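Local coordinates for F1 capsule-anchoring protein (Yersinia pestis, PDB 2XET), which probably helps assemble and secrete the F1 capsular antigen through the outer membrane, as the C-terminal domain of the Caf1A usher, at residues 1-9 against 34-45. Residues are numbered along the deposited sequence; the frame is centred on the assembly and turned at random.
Sequences GGRLFLHLK and VGDNSGVYLTGL. With SO4 (sulfate ion), chain D; SO4 (sulfate ion), chain C.
Phe5 and Tyr41 stack on the exposed face of an antiparallel strand pair, 2-9 against 39-43, in a beta-sandwich-like usher domain. They form a non-hydrogen-bonded pair, where side chains come close: the Tyr41 edge turns to the Phe5 face, CD1 lying over the ring centre, with ring planes at 51°. Tyr41 leans along the strand because its chi1 of -177° sets CG opposite the backbone N, and its OH ends 3.5 Å from Arg3 CD, the polar hydroxyl suiting a solvent-facing strand while the arginine's aliphatic stem lies alongside, pointing the same way. Hydrophobic clusters on the surface of this domain are important for F1 antigen assembly; whether this exposed pair belongs to one is not established.

On the buried face, leucines and valines supply branched methyls. Leu4 CD2 meets Leu45 CD1 at 3.3 Å, tighter than usual carbon contact, and Leu6 CB packs on Val40 CG1. Paired backbone bonds join Leu4 to Leu42 and Leu6 to Val40, the Leu6 N to Val40 O bond being 2.8 Å. At one end Ser38, small and polar, gives its hydroxyl to Leu8 O (OG to O, 2.7 Å) and receives Val16 N on the same oxygen, tying in a loop. At the other, Gly44 and Leu45 both face Gly2 in a G1 bulge; glycine suits Gly44's positive phi of 73°. A sulfate, probably from the crystallisation liquor, is gripped there by Gly1 N, Gly44 N (2.7 Å to O2) and Arg3, whose NE points almost straight at O1 (3.0 Å); Arg3 NH1 instead reaches Ile75 O and Gly77 O.

Strand 2-10 is flanked on its far side by strand 79-87, with which it runs parallel, while the inward-facing Leu4 and Leu6 touch Val67 of strand 62-68, and Val40 and Leu45 rest on strand 21-24.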
# COMPACT_ATOMS: atom_id res chain seq x y z
N GLY A 1 -0.45 -2.67 17.01
CA GLY A 1 0.30 -2.88 15.74
C GLY A 1 0.80 -1.58 15.12
O GLY A 1 0.72 -0.52 15.74
N GLY A 2 1.32 -1.69 13.91
CA GLY A 2 1.86 -0.54 13.19
C GLY A 2 0.83 0.21 12.39
O GLY A 2 0.01 -0.39 11.70
N ARG A 3 0.89 1.54 12.46
CA ARG A 3 0.02 2.37 11.65
C ARG A 3 0.86 3.36 10.84
O ARG A 3 1.88 3.89 11.32
CB ARG A 3 -1.04 3.07 12.51
CG ARG A 3 -0.52 4.11 13.46
CD ARG A 3 -1.44 4.39 14.66
NE ARG A 3 -1.43 3.31 15.66
CZ ARG A 3 -0.50 3.12 16.61
NH1 ARG A 3 0.57 3.91 16.74
NH2 ARG A 3 -0.62 2.09 17.45
N LEU A 4 0.42 3.59 9.61
CA LEU A 4 1.18 4.44 8.70
C LEU A 4 0.37 5.02 7.57
O LEU A 4 -0.63 4.43 7.16
CB LEU A 4 2.36 3.66 8.12
CG LEU A 4 2.06 2.87 6.84
CD1 LEU A 4 3.36 2.72 6.06
CD2 LEU A 4 1.48 1.55 7.24
N PHE A 5 0.83 6.18 7.10
CA PHE A 5 0.43 6.78 5.84
C PHE A 5 1.44 6.25 4.82
O PHE A 5 2.66 6.43 5.01
CB PHE A 5 0.56 8.31 5.90
CG PHE A 5 -0.41 8.98 6.85
CD1 PHE A 5 -1.66 9.40 6.41
CD2 PHE A 5 -0.06 9.18 8.18
CE1 PHE A 5 -2.56 10.01 7.29
CE2 PHE A 5 -0.95 9.78 9.08
CZ PHE A 5 -2.20 10.19 8.62
N LEU A 6 0.94 5.62 3.76
CA LEU A 6 1.81 5.08 2.72
C LEU A 6 1.59 5.75 1.37
O LEU A 6 0.49 5.69 0.81
CB LEU A 6 1.57 3.57 2.59
CG LEU A 6 2.47 2.80 1.62
CD1 LEU A 6 3.93 2.86 2.09
CD2 LEU A 6 1.97 1.36 1.51
N HIS A 7 2.62 6.44 0.88
CA HIS A 7 2.54 7.10 -0.41
C HIS A 7 3.02 6.13 -1.47
O HIS A 7 4.17 5.70 -1.43
CB HIS A 7 3.41 8.38 -0.45
CG HIS A 7 3.24 9.19 -1.70
ND1 HIS A 7 4.21 10.06 -2.14
CD2 HIS A 7 2.22 9.27 -2.59
CE1 HIS A 7 3.80 10.64 -3.26
NE2 HIS A 7 2.60 10.18 -3.55
N LEU A 8 2.12 5.77 -2.39
CA LEU A 8 2.43 4.80 -3.43
C LEU A 8 2.66 5.50 -4.75
O LEU A 8 1.97 6.44 -5.07
CB LEU A 8 1.26 3.81 -3.57
CG LEU A 8 1.03 2.86 -2.39
CD1 LEU A 8 -0.41 2.33 -2.46
CD2 LEU A 8 2.05 1.72 -2.38
N LYS A 9 3.63 5.02 -5.54
CA LYS A 9 3.78 5.48 -6.92
C LYS A 9 4.07 4.24 -7.76
O LYS A 9 4.79 3.35 -7.30
CB LYS A 9 4.91 6.52 -7.05
CG LYS A 9 4.97 7.19 -8.42
CD LYS A 9 5.93 8.39 -8.47
CE LYS A 9 7.31 8.01 -7.93
NZ LYS A 9 8.37 9.02 -8.17
N VAL A 34 -6.92 3.70 -1.95
CA VAL A 34 -5.96 4.75 -2.33
C VAL A 34 -6.74 6.04 -2.60
O VAL A 34 -7.75 6.01 -3.29
CB VAL A 34 -5.14 4.30 -3.54
CG1 VAL A 34 -4.25 5.44 -4.06
CG2 VAL A 34 -4.29 3.07 -3.17
N GLY A 35 -6.30 7.13 -1.99
CA GLY A 35 -7.00 8.41 -2.10
C GLY A 35 -6.48 9.30 -3.21
O GLY A 35 -5.73 8.83 -4.10
N ASP A 36 -6.88 10.57 -3.17
CA ASP A 36 -6.60 11.50 -4.29
C ASP A 36 -5.17 12.07 -4.32
O ASP A 36 -4.82 12.78 -5.27
CB ASP A 36 -7.65 12.62 -4.43
CG ASP A 36 -7.71 13.54 -3.22
OD1 ASP A 36 -6.74 13.57 -2.44
OD2 ASP A 36 -8.72 14.24 -3.06
N ASN A 37 -4.37 11.75 -3.30
CA ASN A 37 -2.92 12.05 -3.30
C ASN A 37 -2.07 10.75 -3.43
O ASN A 37 -0.89 10.70 -3.05
CB ASN A 37 -2.54 12.83 -2.03
CG ASN A 37 -3.11 14.25 -2.01
OD1 ASN A 37 -3.11 14.96 -3.01
ND2 ASN A 37 -3.59 14.68 -0.83
N SER A 38 -2.70 9.70 -3.96
CA SER A 38 -2.02 8.42 -4.18
C SER A 38 -1.43 7.86 -2.88
O SER A 38 -0.34 7.25 -2.88
CB SER A 38 -0.95 8.52 -5.27
OG SER A 38 -0.57 7.22 -5.70
N GLY A 39 -2.16 8.07 -1.78
CA GLY A 39 -1.81 7.50 -0.49
C GLY A 39 -2.91 6.64 0.12
O GLY A 39 -4.08 6.68 -0.27
N VAL A 40 -2.51 5.82 1.09
CA VAL A 40 -3.44 5.05 1.89
C VAL A 40 -3.01 5.04 3.36
O VAL A 40 -1.81 5.09 3.66
CB VAL A 40 -3.57 3.61 1.32
CG1 VAL A 40 -2.21 2.86 1.44
CG2 VAL A 40 -4.69 2.84 2.03
N TYR A 41 -3.98 4.98 4.26
CA TYR A 41 -3.69 4.86 5.69
C TYR A 41 -4.06 3.44 6.12
O TYR A 41 -5.18 2.98 5.84
CB TYR A 41 -4.49 5.90 6.48
CG TYR A 41 -4.18 5.89 7.97
CD1 TYR A 41 -2.96 6.40 8.46
CD2 TYR A 41 -5.10 5.36 8.90
CE1 TYR A 41 -2.66 6.41 9.83
CE2 TYR A 41 -4.80 5.35 10.28
CZ TYR A 41 -3.57 5.87 10.73
OH TYR A 41 -3.29 5.87 12.08
N LEU A 42 -3.12 2.77 6.78
CA LEU A 42 -3.25 1.36 7.16
C LEU A 42 -2.88 1.20 8.65
O LEU A 42 -2.00 1.92 9.15
CB LEU A 42 -2.31 0.49 6.32
CG LEU A 42 -2.51 0.50 4.79
CD1 LEU A 42 -1.36 -0.21 4.04
CD2 LEU A 42 -3.88 -0.12 4.39
N THR A 43 -3.56 0.29 9.34
CA THR A 43 -3.29 0.06 10.75
C THR A 43 -3.25 -1.45 11.01
O THR A 43 -3.68 -2.26 10.17
CB THR A 43 -4.41 0.70 11.65
OG1 THR A 43 -5.59 -0.12 11.57
CG2 THR A 43 -4.75 2.13 11.21
N GLY A 44 -2.70 -1.82 12.18
CA GLY A 44 -2.65 -3.22 12.63
C GLY A 44 -1.66 -4.06 11.86
O GLY A 44 -1.81 -5.28 11.76
N LEU A 45 -0.62 -3.41 11.32
CA LEU A 45 0.35 -4.09 10.48
C LEU A 45 1.54 -4.61 11.27
O LEU A 45 1.97 -3.96 12.23
CB LEU A 45 0.88 -3.12 9.41
CG LEU A 45 -0.10 -2.62 8.35
CD1 LEU A 45 0.61 -1.68 7.39
CD2 LEU A 45 -0.68 -3.79 7.59
S SO4 D . -2.96 -0.32 15.69
O1 SO4 D . -3.43 1.07 15.63
O2 SO4 D . -2.13 -0.59 14.53
O3 SO4 D . -2.20 -0.48 16.93
O4 SO4 D . -4.15 -1.20 15.70
S SO4 C . -2.35 11.70 1.87
O1 SO4 C . -2.32 11.45 3.31
O2 SO4 C . -1.04 12.12 1.35
O3 SO4 C . -2.77 10.51 1.16
O4 SO4 C . -3.28 12.79 1.60
O HOH W 1 1.33 11.22 -5.70